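Local coordinates for protein putative O-Methyltransferase (Corynebacterium glutamicum, PDB 3DR5) that probably transfers methyl groups from S-adenosyl-L-methionine to hydroxyl oxygens, as expected of an O-methyltransferase with a Rossmann-like fold, at residues 54-65 and 129-137; 67-76 and 100-111. One frame throughout, in Å; residues are numbered along the deposited sequence.

How the contacts relate
Contact 1 pairs the two middle strands of the Rossmann-like sheet, 59-63 and 130-135, while contact 2 lies in the helical layer, where helix 67-77 meets the end of helix 91-103 and the loop after it. Their centres are about 13 Å apart. Strand 59-63 runs on into helix 67-77, so the two contacts share one strand-helix unit, and the helix lies on the sheet face that carries A60, A62, L132 and F134: V70 CG1 is 3.7 Å from F134 CD2, and I74 CG2 is 3.8 Å from A60 CB. In relatives the cofactor lies at the C-terminal ends of such parallel strands, which would place residues 64-68 near the probable S-adenosylmethionine site.

Contact 1: 54-65 and 129-137; sequences GNGSTGAIAITP and SYQLVFGQV
I61 stands over the Y130 ring, its CD1 3.7 Å from the ring centroid and only 7° off the normal, a CH-pi contact over the face. The two side chains cross at about a right angle. With I61 CG1 anti to the carbonyl carbon (chi1 -62°) and the chain extended beyond it, the terminal methyl reaches the ring centre. T58 CB approaches the same ring obliquely, 3.8 Å from Y130 CE1. Farther along this face I63 CD1 rests on V133 CG1 (3.9 Å). On the other face A60 CB meets L132 CB; just past the strand end, T64 CB lies at the edge of the F134 ring, 4.0 Å from F134 CE2. The strands run parallel, 7° apart. I61 N donates to L132 O and I61 O accepts F134 N, each at 2.8 Å; I63 N donates to F134 O and I63 O accepts Q136 N, each at 2.7 Å. T58 N bonds to S129 O. The backbone groups of A60 and A62 turn instead to strand 83-87. The chemistry implies a buried central pair of the parallel sheet: I61, I63, V133 and Y130 pack toward helix 142-152, while A60 and A62 sit beside L132 and F134, under V70 and I74.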
ATOM      1  N   GLY A  54       5.550  14.415   3.251  1.00 43.60           N
ATOM      2  CA  GLY A  54       6.820  14.899   3.760  1.00 43.79           C
ATOM      3  C   GLY A  54       6.727  16.278   4.387  1.00 46.01           C
ATOM      4  O   GLY A  54       7.575  16.653   5.206  1.00 45.16           O
ATOM      5  N   ASN A  55       5.695  17.034   4.006  1.00 46.67           N
ATOM      6  CA  ASN A  55       5.480  18.382   4.534  1.00 46.74           C
ATOM      7  C   ASN A  55       5.181  18.382   6.033  1.00 45.02           C
ATOM      8  O   ASN A  55       4.163  17.842   6.474  1.00 46.21           O
ATOM      9  CB  ASN A  55       4.327  19.069   3.788  1.00 48.61           C
ATOM     10  CG  ASN A  55       4.686  19.426   2.348  1.00 52.70           C
ATOM     11  OD1 ASN A  55       4.311  18.727   1.403  1.00 56.39           O
ATOM     12  ND2 ASN A  55       5.428  20.516   2.180  1.00 58.74           N
ATOM     13  N   GLY A  56       6.074  18.999   6.805  1.00 43.79           N
ATOM     14  CA  GLY A  56       5.917  19.076   8.252  1.00 40.35           C
ATOM     15  C   GLY A  56       6.369  17.807   8.948  1.00 38.97           C
ATOM     16  O   GLY A  56       6.284  17.674  10.167  1.00 39.42           O
ATOM     17  N   SER A  57       6.878  16.873   8.155  1.00 38.33           N
ATOM     18  CA  SER A  57       7.344  15.587   8.657  1.00 35.50           C
ATOM     19  C   SER A  57       8.863  15.491   8.763  1.00 33.56           C
ATOM     20  O   SER A  57       9.584  15.993   7.909  1.00 31.18           O
ATOM     21  CB  SER A  57       6.814  14.482   7.741  1.00 35.48           C
ATOM     22  OG  SER A  57       7.440  13.233   7.976  1.00 34.61           O
ATOM     23  N   THR A  58       9.344  14.838   9.818  1.00 32.90           N
ATOM     24  CA  THR A  58      10.775  14.653   9.993  1.00 31.69           C
ATOM     25  C   THR A  58      11.207  13.575   8.994  1.00 31.06           C
ATOM     26  O   THR A  58      12.344  13.579   8.505  1.00 31.61           O
ATOM     27  CB  THR A  58      11.109  14.189  11.428  1.00 32.99           C
ATOM     28  OG1 THR A  58      10.597  15.142  12.366  1.00 32.94           O
ATOM     29  CG2 THR A  58      12.624  14.075  11.616  1.00 33.92           C
ATOM     30  N   GLY A  59      10.288  12.659   8.687  1.00 29.22           N
ATOM     31  CA  GLY A  59      10.594  11.584   7.752  1.00 27.38           C
ATOM     32  C   GLY A  59      10.085  10.223   8.193  1.00 28.44           C
ATOM     33  O   GLY A  59       8.977  10.085   8.720  1.00 27.05           O
ATOM     34  N   ALA A  60      10.914   9.207   8.004  1.00 27.51           N
ATOM     35  CA  ALA A  60      10.527   7.857   8.356  1.00 28.53           C
ATOM     36  C   ALA A  60      11.420   7.221   9.404  1.00 27.12           C
ATOM     37  O   ALA A  60      12.541   7.674   9.651  1.00 26.54           O
ATOM     38  CB  ALA A  60      10.501   6.987   7.087  1.00 26.61           C
ATOM     39  N   ILE A  61      10.900   6.166  10.023  1.00 26.85           N
ATOM     40  CA  ILE A  61      11.657   5.404  11.007  1.00 25.89           C
ATOM     41  C   ILE A  61      11.644   3.929  10.580  1.00 26.23           C
ATOM     42  O   ILE A  61      10.589   3.379  10.240  1.00 24.01           O
ATOM     43  CB  ILE A  61      11.048   5.471  12.421  1.00 24.77           C
ATOM     44  CG1 ILE A  61      11.046   6.908  12.935  1.00 26.17           C
ATOM     45  CG2 ILE A  61      11.884   4.603  13.386  1.00 28.08           C
ATOM     46  CD1 ILE A  61      10.360   7.075  14.280  1.00 24.83           C
ATOM     47  N   ALA A  62      12.822   3.309  10.570  1.00 24.83           N
ATOM     48  CA  ALA A  62      12.943   1.885  10.249  1.00 27.04           C
ATOM     49  C   ALA A  62      13.521   1.189  11.495  1.00 26.93           C
ATOM     50  O   ALA A  62      14.671   1.415  11.876  1.00 27.63           O
ATOM     51  CB  ALA A  62      13.872   1.660   9.039  1.00 24.51           C
ATOM     52  N   ILE A  63      12.711   0.360  12.139  1.00 29.03           N
ATOM     53  CA  ILE A  63      13.121  -0.375  13.325  1.00 30.40           C
ATOM     54  C   ILE A  63      13.305  -1.822  12.899  1.00 30.95           C
ATOM     55  O   ILE A  63      12.352  -2.599  12.840  1.00 32.03           O
ATOM     56  CB  ILE A  63      12.050  -0.270  14.416  1.00 31.41           C
ATOM     57  CG1 ILE A  63      11.949   1.184  14.888  1.00 33.10           C
ATOM     58  CG2 ILE A  63      12.387  -1.189  15.568  1.00 33.12           C
ATOM     59  CD1 ILE A  63      10.536   1.621  15.202  1.00 34.01           C
ATOM     60  N   THR A  64      14.553  -2.195  12.643  1.00 31.33           N
ATOM     61  CA  THR A  64      14.853  -3.537  12.159  1.00 31.25           C
ATOM     62  C   THR A  64      16.356  -3.804  12.119  1.00 31.37           C
ATOM     63  O   THR A  64      17.146  -2.877  11.965  1.00 31.07           O
ATOM     64  CB  THR A  64      14.303  -3.688  10.722  1.00 30.66           C
ATOM     65  OG1 THR A  64      14.789  -4.894  10.127  1.00 31.03           O
ATOM     66  CG2 THR A  64      14.761  -2.493   9.846  1.00 30.49           C
ATOM     67  N   PRO A  65      16.762  -5.077  12.245  1.00 32.35           N
ATOM     68  CA  PRO A  65      18.175  -5.477  12.209  1.00 32.48           C
ATOM     69  C   PRO A  65      18.764  -5.242  10.820  1.00 33.51           C
ATOM     70  O   PRO A  65      19.966  -5.085  10.667  1.00 35.67           O
ATOM     71  CB  PRO A  65      18.140  -6.968  12.539  1.00 31.90           C
ATOM     72  CG  PRO A  65      16.921  -7.121  13.365  1.00 34.17           C
ATOM     73  CD  PRO A  65      15.910  -6.165  12.764  1.00 32.46           C
ATOM     74  N   SER A 129       5.648  13.681  14.549  1.00 35.37           N
ATOM     75  CA  SER A 129       6.662  14.168  13.624  1.00 34.54           C
ATOM     76  C   SER A 129       7.024  13.221  12.489  1.00 31.43           C
ATOM     77  O   SER A 129       7.781  13.591  11.593  1.00 32.63           O
ATOM     78  CB  SER A 129       7.937  14.499  14.390  1.00 35.03           C
ATOM     79  OG  SER A 129       7.932  15.813  14.904  1.00 37.23           O
ATOM     80  N   TYR A 130       6.478  12.015  12.506  1.00 29.68           N
ATOM     81  CA  TYR A 130       6.826  11.038  11.496  1.00 28.67           C
ATOM     82  C   TYR A 130       5.668  10.604  10.615  1.00 28.72           C
ATOM     83  O   TYR A 130       4.554  10.395  11.088  1.00 29.68           O
ATOM     84  CB  TYR A 130       7.476   9.837  12.191  1.00 28.26           C
ATOM     85  CG  TYR A 130       8.762  10.204  12.911  1.00 29.26           C
ATOM     86  CD1 TYR A 130       9.978  10.250  12.225  1.00 29.35           C
ATOM     87  CD2 TYR A 130       8.746  10.608  14.250  1.00 28.46           C
ATOM     88  CE1 TYR A 130      11.150  10.676  12.850  1.00 26.56           C
ATOM     89  CE2 TYR A 130       9.909  11.037  14.887  1.00 29.12           C
ATOM     90  CZ  TYR A 130      11.110  11.075  14.174  1.00 29.08           C
ATOM     91  OH  TYR A 130      12.265  11.497  14.798  1.00 27.26           O
ATOM     92  N   GLN A 131       5.958  10.460   9.326  1.00 28.03           N
ATOM     93  CA  GLN A 131       4.968  10.065   8.331  1.00 27.77           C
ATOM     94  C   GLN A 131       4.951   8.560   8.057  1.00 27.85           C
ATOM     95  O   GLN A 131       3.999   8.037   7.471  1.00 29.71           O
ATOM     96  CB  GLN A 131       5.248  10.792   7.017  1.00 26.77           C
ATOM     97  CG  GLN A 131       6.482  10.229   6.291  1.00 26.44           C
ATOM     98  CD  GLN A 131       7.028  11.145   5.207  1.00 24.98           C
ATOM     99  OE1 GLN A 131       6.752  10.960   4.023  1.00 24.78           O
ATOM    100  NE2 GLN A 131       7.793  12.148   5.613  1.00 20.94           N
ATOM    101  N   LEU A 132       6.001   7.862   8.474  1.00 27.47           N
ATOM    102  CA  LEU A 132       6.084   6.429   8.212  1.00 26.57           C
ATOM    103  C   LEU A 132       7.011   5.722   9.191  1.00 27.51           C
ATOM    104  O   LEU A 132       8.130   6.171   9.448  1.00 29.60           O
ATOM    105  CB  LEU A 132       6.577   6.192   6.771  1.00 25.75           C
ATOM    106  CG  LEU A 132       6.896   4.760   6.304  1.00 29.37           C
ATOM    107  CD1 LEU A 132       5.605   3.953   6.199  1.00 27.98           C
ATOM    108  CD2 LEU A 132       7.613   4.788   4.953  1.00 27.03           C
ATOM    109  N   VAL A 133       6.536   4.614   9.744  1.00 26.58           N
ATOM    110  CA  VAL A 133       7.332   3.831  10.665  1.00 25.15           C
ATOM    111  C   VAL A 133       7.223   2.356  10.280  1.00 26.35           C
ATOM    112  O   VAL A 133       6.129   1.795  10.192  1.00 26.47           O
ATOM    113  CB  VAL A 133       6.870   4.034  12.134  1.00 25.87           C
ATOM    114  CG1 VAL A 133       7.710   3.169  13.079  1.00 25.01           C
ATOM    115  CG2 VAL A 133       6.993   5.509  12.514  1.00 20.36           C
ATOM    116  N   PHE A 134       8.368   1.742  10.023  1.00 25.32           N
ATOM    117  CA  PHE A 134       8.431   0.332   9.681  1.00 26.86           C
ATOM    118  C   PHE A 134       9.040  -0.384  10.878  1.00 27.34           C
ATOM    119  O   PHE A 134      10.091   0.014  11.403  1.00 28.20           O
ATOM    120  CB  PHE A 134       9.322   0.079   8.457  1.00 26.10           C
ATOM    121  CG  PHE A 134       9.579  -1.380   8.202  1.00 25.49           C
ATOM    122  CD1 PHE A 134       8.672  -2.147   7.478  1.00 24.26           C
ATOM    123  CD2 PHE A 134      10.719  -1.993   8.721  1.00 29.08           C
ATOM    124  CE1 PHE A 134       8.891  -3.520   7.289  1.00 28.36           C
ATOM    125  CE2 PHE A 134      10.947  -3.361   8.543  1.00 32.22           C
ATOM    126  CZ  PHE A 134      10.034  -4.126   7.818  1.00 32.15           C
ATOM    127  N   GLY A 135       8.366  -1.440  11.317  1.00 28.79           N
ATOM    128  CA  GLY A 135       8.864  -2.204  12.441  1.00 28.63           C
ATOM    129  C   GLY A 135       9.033  -3.689  12.155  1.00 29.23           C
ATOM    130  O   GLY A 135       8.137  -4.343  11.615  1.00 26.26           O
ATOM    131  N   GLN A 136      10.215  -4.209  12.464  1.00 30.13           N
ATOM    132  CA  GLN A 136      10.487  -5.629  12.311  1.00 33.40           C
ATOM    133  C   GLN A 136      10.891  -6.067  13.723  1.00 35.44           C
ATOM    134  O   GLN A 136      12.056  -5.969  14.123  1.00 36.80           O
ATOM    135  CB  GLN A 136      11.639  -5.904  11.331  1.00 32.41           C
ATOM    136  CG  GLN A 136      11.955  -7.388  11.216  1.00 33.06           C
ATOM    137  CD  GLN A 136      11.158  -8.088  10.132  1.00 33.64           C
ATOM    138  OE1 GLN A 136      10.367  -8.992  10.408  1.00 35.68           O
ATOM    139  NE2 GLN A 136      11.366  -7.677   8.890  1.00 29.90           N
ATOM    140  N   VAL A 137       9.921  -6.559  14.478  1.00 36.19           N
ATOM    141  CA  VAL A 137      10.153  -6.970  15.858  1.00 38.42           C
ATOM    142  C   VAL A 137       9.566  -8.346  16.147  1.00 41.25           C
ATOM    143  O   VAL A 137       8.933  -8.957  15.279  1.00 41.64           O
ATOM    144  CB  VAL A 137       9.527  -5.943  16.840  1.00 36.88           C
ATOM    145  CG1 VAL A 137      10.131  -4.562  16.606  1.00 34.48           C
ATOM    146  CG2 VAL A 137       8.008  -5.875  16.638  1.00 35.11           C
TER

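Contact 2: 67-76 and 100-111; sequences AGLVGLYILN and LFREAGYSPSRV
Helix 67-76 faces the last turn of the helix ending at E103, the turn A104-Y106, and the loop leading to V111. The backbones come closest at G68 and L100, whose CA atoms are 5.8 Å apart, and diverge to 8.5 Å between the CA atoms of L75 and R110. The lack of a side chain at G71 makes room for F101, a knob among G68, G71, L72 and L75; at G68 it makes room for L100, whose CD1 lies 3.9 Å from G68 CA. F101 CZ comes within 3.5 Å of A67 O. L75 CG is anti to the carbonyl carbon (chi1 -73°); this torsion, with the chain extended to one methyl, puts CD1 over the centre of the Y106 ring, 4.0 Å from the centroid and 3° off the normal. The same methyl touches F101 CE1 and V111 CG2, while CD2 lies 3.9 Å from R110 NH2, over one guanidinium face near its rim. L72 CD2 packs on A104 CB at 3.7 Å and obliquely on Y106. One water donates to L72 O and bonds Y106 OH; another donates to L75 O and accepts from R110 NH2. R110 NE donates to the carbonyl of T82. Successive helices of the Rossmann-like alternation thus pack side by side over strand 83-87, where L75 and F101 both touch L84: an apolar core, with two waters linking helix carbonyls to Y106 OH and R110.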
ATOM      1  N   ALA A  67      18.223  -2.607   8.544  1.00 34.58           N
ATOM      2  CA  ALA A  67      17.767  -1.272   8.167  1.00 34.68           C
ATOM      3  C   ALA A  67      18.277  -0.813   6.811  1.00 35.19           C
ATOM      4  O   ALA A  67      17.701   0.089   6.194  1.00 33.42           O
ATOM      5  CB  ALA A  67      18.169  -0.265   9.242  1.00 33.52           C
ATOM      6  N   GLY A  68      19.359  -1.437   6.356  1.00 34.05           N
ATOM      7  CA  GLY A  68      19.940  -1.068   5.084  1.00 33.14           C
ATOM      8  C   GLY A  68      19.059  -1.420   3.900  1.00 33.00           C
ATOM      9  O   GLY A  68      18.856  -0.598   2.997  1.00 31.77           O
ATOM     10  N   LEU A  69      18.541  -2.642   3.895  1.00 31.47           N
ATOM     11  CA  LEU A  69      17.685  -3.088   2.809  1.00 32.26           C
ATOM     12  C   LEU A  69      16.382  -2.279   2.856  1.00 33.07           C
ATOM     13  O   LEU A  69      16.026  -1.599   1.901  1.00 33.37           O
ATOM     14  CB  LEU A  69      17.400  -4.593   2.939  1.00 30.74           C
ATOM     15  CG  LEU A  69      16.379  -5.172   1.952  1.00 32.20           C
ATOM     16  CD1 LEU A  69      16.911  -5.108   0.531  1.00 32.82           C
ATOM     17  CD2 LEU A  69      16.070  -6.604   2.334  1.00 29.97           C
ATOM     18  N   VAL A  70      15.682  -2.358   3.979  1.00 33.16           N
ATOM     19  CA  VAL A  70      14.432  -1.629   4.176  1.00 34.67           C
ATOM     20  C   VAL A  70      14.572  -0.131   3.871  1.00 34.31           C
ATOM     21  O   VAL A  70      13.742   0.439   3.155  1.00 33.10           O
ATOM     22  CB  VAL A  70      13.931  -1.807   5.633  1.00 35.05           C
ATOM     23  CG1 VAL A  70      12.781  -0.835   5.934  1.00 37.65           C
ATOM     24  CG2 VAL A  70      13.476  -3.236   5.843  1.00 33.13           C
ATOM     25  N   GLY A  71      15.623   0.479   4.423  1.00 32.90           N
ATOM     26  CA  GLY A  71      15.884   1.897   4.248  1.00 30.68           C
ATOM     27  C   GLY A  71      16.045   2.352   2.817  1.00 30.85           C
ATOM     28  O   GLY A  71      15.677   3.477   2.467  1.00 31.53           O
ATOM     29  N   LEU A  72      16.628   1.487   1.995  1.00 29.51           N
ATOM     30  CA  LEU A  72      16.842   1.804   0.592  1.00 30.07           C
ATOM     31  C   LEU A  72      15.502   1.913  -0.137  1.00 28.95           C
ATOM     32  O   LEU A  72      15.334   2.755  -1.023  1.00 29.63           O
ATOM     33  CB  LEU A  72      17.736   0.742  -0.071  1.00 28.25           C
ATOM     34  CG  LEU A  72      19.232   0.840   0.289  1.00 28.77           C
ATOM     35  CD1 LEU A  72      19.985  -0.359  -0.289  1.00 31.04           C
ATOM     36  CD2 LEU A  72      19.822   2.140  -0.269  1.00 27.33           C
ATOM     37  N   TYR A  73      14.551   1.058   0.225  1.00 29.65           N
ATOM     38  CA  TYR A  73      13.228   1.089  -0.404  1.00 29.58           C
ATOM     39  C   TYR A  73      12.492   2.355   0.008  1.00 28.26           C
ATOM     40  O   TYR A  73      11.825   2.986  -0.795  1.00 29.39           O
ATOM     41  CB  TYR A  73      12.412  -0.123   0.026  1.00 29.72           C
ATOM     42  CG  TYR A  73      12.799  -1.389  -0.676  1.00 29.82           C
ATOM     43  CD1 TYR A  73      12.537  -1.557  -2.039  1.00 29.49           C
ATOM     44  CD2 TYR A  73      13.387  -2.440   0.025  1.00 29.76           C
ATOM     45  CE1 TYR A  73      12.845  -2.747  -2.683  1.00 30.20           C
ATOM     46  CE2 TYR A  73      13.703  -3.638  -0.609  1.00 28.61           C
ATOM     47  CZ  TYR A  73      13.427  -3.786  -1.955  1.00 29.90           C
ATOM     48  OH  TYR A  73      13.697  -4.981  -2.567  1.00 35.40           O
ATOM     49  N   ILE A  74      12.629   2.714   1.276  1.00 27.05           N
ATOM     50  CA  ILE A  74      11.994   3.901   1.819  1.00 26.50           C
ATOM     51  C   ILE A  74      12.614   5.172   1.235  1.00 26.41           C
ATOM     52  O   ILE A  74      11.895   6.081   0.828  1.00 28.29           O
ATOM     53  CB  ILE A  74      12.093   3.902   3.376  1.00 25.58           C
ATOM     54  CG1 ILE A  74      11.185   2.806   3.942  1.00 23.49           C
ATOM     55  CG2 ILE A  74      11.715   5.266   3.939  1.00 22.85           C
ATOM     56  CD1 ILE A  74      11.153   2.746   5.466  1.00 28.06           C
ATOM     57  N   LEU A  75      13.946   5.228   1.185  1.00 29.11           N
ATOM     58  CA  LEU A  75      14.648   6.393   0.646  1.00 31.04           C
ATOM     59  C   LEU A  75      14.297   6.663  -0.816  1.00 31.90           C
ATOM     60  O   LEU A  75      14.320   7.807  -1.263  1.00 32.45           O
ATOM     61  CB  LEU A  75      16.168   6.228   0.827  1.00 29.40           C
ATOM     62  CG  LEU A  75      16.623   6.412   2.283  1.00 32.38           C
ATOM     63  CD1 LEU A  75      18.070   5.939   2.457  1.00 30.38           C
ATOM     64  CD2 LEU A  75      16.475   7.885   2.673  1.00 29.98           C
ATOM     65  N   ASN A  76      13.963   5.610  -1.554  1.00 33.41           N
ATOM     66  CA  ASN A  76      13.575   5.760  -2.957  1.00 35.17           C
ATOM     67  C   ASN A  76      12.361   6.680  -3.103  1.00 35.09           C
ATOM     68  O   ASN A  76      12.304   7.492  -4.028  1.00 36.99           O
ATOM     69  CB  ASN A  76      13.235   4.399  -3.561  1.00 34.72           C
ATOM     70  CG  ASN A  76      14.447   3.684  -4.123  1.00 39.54           C
ATOM     71  OD1 ASN A  76      14.453   2.453  -4.273  1.00 43.81           O
ATOM     72  ND2 ASN A  76      15.477   4.449  -4.452  1.00 43.80           N
ATOM     73  N   LEU A 100      25.779   0.349   3.362  1.00 41.47           N
ATOM     74  CA  LEU A 100      24.852   0.216   2.235  1.00 42.16           C
ATOM     75  C   LEU A 100      24.341   1.569   1.729  1.00 43.10           C
ATOM     76  O   LEU A 100      24.183   1.766   0.521  1.00 44.57           O
ATOM     77  CB  LEU A 100      23.679  -0.697   2.618  1.00 40.19           C
ATOM     78  CG  LEU A 100      24.021  -2.190   2.627  1.00 40.76           C
ATOM     79  CD1 LEU A 100      22.907  -2.965   3.318  1.00 38.21           C
ATOM     80  CD2 LEU A 100      24.222  -2.688   1.185  1.00 39.23           C
ATOM     81  N   PHE A 101      24.082   2.498   2.648  1.00 43.20           N
ATOM     82  CA  PHE A 101      23.616   3.820   2.254  1.00 42.25           C
ATOM     83  C   PHE A 101      24.778   4.532   1.563  1.00 44.41           C
ATOM     84  O   PHE A 101      24.603   5.165   0.527  1.00 43.24           O
ATOM     85  CB  PHE A 101      23.132   4.610   3.479  1.00 41.31           C
ATOM     86  CG  PHE A 101      21.943   3.995   4.171  1.00 39.00           C
ATOM     87  CD1 PHE A 101      20.931   3.377   3.430  1.00 34.66           C
ATOM     88  CD2 PHE A 101      21.840   4.015   5.556  1.00 36.49           C
ATOM     89  CE1 PHE A 101      19.827   2.804   4.065  1.00 34.60           C
ATOM     90  CE2 PHE A 101      20.742   3.442   6.201  1.00 34.58           C
ATOM     91  CZ  PHE A 101      19.739   2.826   5.458  1.00 32.21           C
ATOM     92  N   ARG A 102      25.973   4.418   2.138  1.00 46.41           N
ATOM     93  CA  ARG A 102      27.167   5.036   1.561  1.00 48.11           C
ATOM     94  C   ARG A 102      27.377   4.513   0.126  1.00 48.36           C
ATOM     95  O   ARG A 102      27.589   5.305  -0.795  1.00 48.43           O
ATOM     96  CB  ARG A 102      28.402   4.687   2.391  1.00 49.29           C
ATOM     97  CG  ARG A 102      29.683   5.419   1.980  1.00 51.02           C
ATOM     98  CD  ARG A 102      30.915   4.515   2.065  1.00 53.05           C
ATOM     99  NE  ARG A 102      30.820   3.531   3.143  1.00 52.14           N
ATOM    100  CZ  ARG A 102      30.708   3.835   4.434  1.00 55.54           C
ATOM    101  NH1 ARG A 102      30.684   5.104   4.818  1.00 53.38           N
ATOM    102  NH2 ARG A 102      30.605   2.870   5.339  1.00 51.50           N
ATOM    103  N   GLU A 103      27.323   3.190  -0.057  1.00 48.96           N
ATOM    104  CA  GLU A 103      27.523   2.575  -1.369  1.00 49.81           C
ATOM    105  C   GLU A 103      26.452   3.032  -2.354  1.00 50.89           C
ATOM    106  O   GLU A 103      26.774   3.368  -3.499  1.00 50.34           O
ATOM    107  CB  GLU A 103      27.590   1.045  -1.224  1.00 50.09           C
ATOM    108  CG  GLU A 103      29.005   0.582  -0.891  1.00 51.67           C
ATOM    109  CD  GLU A 103      29.009  -0.668  -0.051  1.00 51.76           C
ATOM    110  OE1 GLU A 103      28.162  -1.557  -0.302  1.00 48.29           O
ATOM    111  OE2 GLU A 103      29.859  -0.765   0.855  1.00 55.16           O
ATOM    112  N   ALA A 104      25.188   3.033  -1.923  1.00 51.35           N
ATOM    113  CA  ALA A 104      24.134   3.588  -2.764  1.00 52.00           C
ATOM    114  C   ALA A 104      24.607   5.074  -2.751  1.00 52.43           C
ATOM    115  O   ALA A 104      25.412   5.480  -1.895  1.00 53.80           O
ATOM    116  CB  ALA A 104      22.787   3.461  -2.084  1.00 52.52           C
ATOM    117  N   GLY A 105      24.098   5.914  -3.636  1.00 51.99           N
ATOM    118  CA  GLY A 105      24.596   7.283  -3.668  1.00 52.42           C
ATOM    119  C   GLY A 105      24.096   8.258  -2.642  1.00 51.41           C
ATOM    120  O   GLY A 105      24.132   9.468  -2.866  1.00 52.46           O
ATOM    121  N   TYR A 106      23.728   7.735  -1.481  1.00 49.01           N
ATOM    122  CA  TYR A 106      23.155   8.564  -0.437  1.00 48.06           C
ATOM    123  C   TYR A 106      24.013   9.368   0.513  1.00 48.12           C
ATOM    124  O   TYR A 106      24.958   8.856   1.085  1.00 48.28           O
ATOM    125  CB  TYR A 106      22.164   7.735   0.375  1.00 46.71           C
ATOM    126  CG  TYR A 106      20.878   7.352  -0.353  1.00 46.02           C
ATOM    127  CD1 TYR A 106      19.885   8.301  -0.610  1.00 45.78           C
ATOM    128  CD2 TYR A 106      20.659   6.040  -0.789  1.00 45.53           C
ATOM    129  CE1 TYR A 106      18.713   7.958  -1.286  1.00 43.89           C
ATOM    130  CE2 TYR A 106      19.494   5.691  -1.471  1.00 45.18           C
ATOM    131  CZ  TYR A 106      18.528   6.652  -1.713  1.00 47.22           C
ATOM    132  OH  TYR A 106      17.377   6.303  -2.380  1.00 44.15           O
ATOM    133  N   SER A 107      23.640  10.634   0.681  1.00 48.48           N
ATOM    134  CA  SER A 107      24.342  11.535   1.578  1.00 49.27           C
ATOM    135  C   SER A 107      24.079  11.136   3.031  1.00 49.37           C
ATOM    136  O   SER A 107      23.000  10.644   3.366  1.00 49.53           O
ATOM    137  CB  SER A 107      23.880  12.977   1.337  1.00 49.50           C
ATOM    138  OG  SER A 107      24.345  13.841   2.357  1.00 52.70           O
ATOM    139  N   PRO A 108      25.068  11.343   3.913  1.00 49.21           N
ATOM    140  CA  PRO A 108      24.942  11.000   5.337  1.00 48.45           C
ATOM    141  C   PRO A 108      23.872  11.832   6.042  1.00 47.09           C
ATOM    142  O   PRO A 108      23.358  11.450   7.089  1.00 46.18           O
ATOM    143  CB  PRO A 108      26.339  11.292   5.901  1.00 49.07           C
ATOM    144  CG  PRO A 108      27.236  11.206   4.707  1.00 48.53           C
ATOM    145  CD  PRO A 108      26.429  11.813   3.598  1.00 48.40           C
ATOM    146  N   SER A 109      23.563  12.985   5.462  1.00 45.54           N
ATOM    147  CA  SER A 109      22.569  13.905   6.009  1.00 44.50           C
ATOM    148  C   SER A 109      21.128  13.411   5.887  1.00 43.25           C
ATOM    149  O   SER A 109      20.229  13.925   6.555  1.00 42.75           O
ATOM    150  CB  SER A 109      22.700  15.256   5.313  1.00 44.79           C
ATOM    151  OG  SER A 109      22.962  15.071   3.931  1.00 45.92           O
ATOM    152  N   ARG A 110      20.921  12.413   5.033  1.00 42.31           N
ATOM    153  CA  ARG A 110      19.594  11.849   4.807  1.00 41.07           C
ATOM    154  C   ARG A 110      19.245  10.734   5.791  1.00 40.37           C
ATOM    155  O   ARG A 110      18.077  10.407   5.984  1.00 38.73           O
ATOM    156  CB  ARG A 110      19.493  11.290   3.389  1.00 41.93           C
ATOM    157  CG  ARG A 110      19.535  12.308   2.261  1.00 39.91           C
ATOM    158  CD  ARG A 110      18.370  13.283   2.340  1.00 39.10           C
ATOM    159  NE  ARG A 110      17.062  12.654   2.558  1.00 35.37           N
ATOM    160  CZ  ARG A 110      16.377  11.977   1.641  1.00 36.20           C
ATOM    161  NH1 ARG A 110      16.862  11.827   0.422  1.00 32.35           N
ATOM    162  NH2 ARG A 110      15.179  11.489   1.937  1.00 34.00           N
ATOM    163  N   VAL A 111      20.265  10.160   6.416  1.00 39.59           N
ATOM    164  CA  VAL A 111      20.070   9.068   7.359  1.00 38.83           C
ATOM    165  C   VAL A 111      20.572   9.372   8.768  1.00 38.15           C
ATOM    166  O   VAL A 111      21.487  10.170   8.960  1.00 37.24           O
ATOM    167  CB  VAL A 111      20.763   7.781   6.861  1.00 38.00           C
ATOM    168  CG1 VAL A 111      20.719   6.709   7.939  1.00 42.01           C
ATOM    169  CG2 VAL A 111      20.079   7.266   5.592  1.00 38.16           C
TER
HETATM  170  O   HOH W   1      17.317   3.692  -2.491  1.00 51.33           O
HETATM  171  O   HOH W   2      14.558  10.192  -0.467  1.00 35.26           O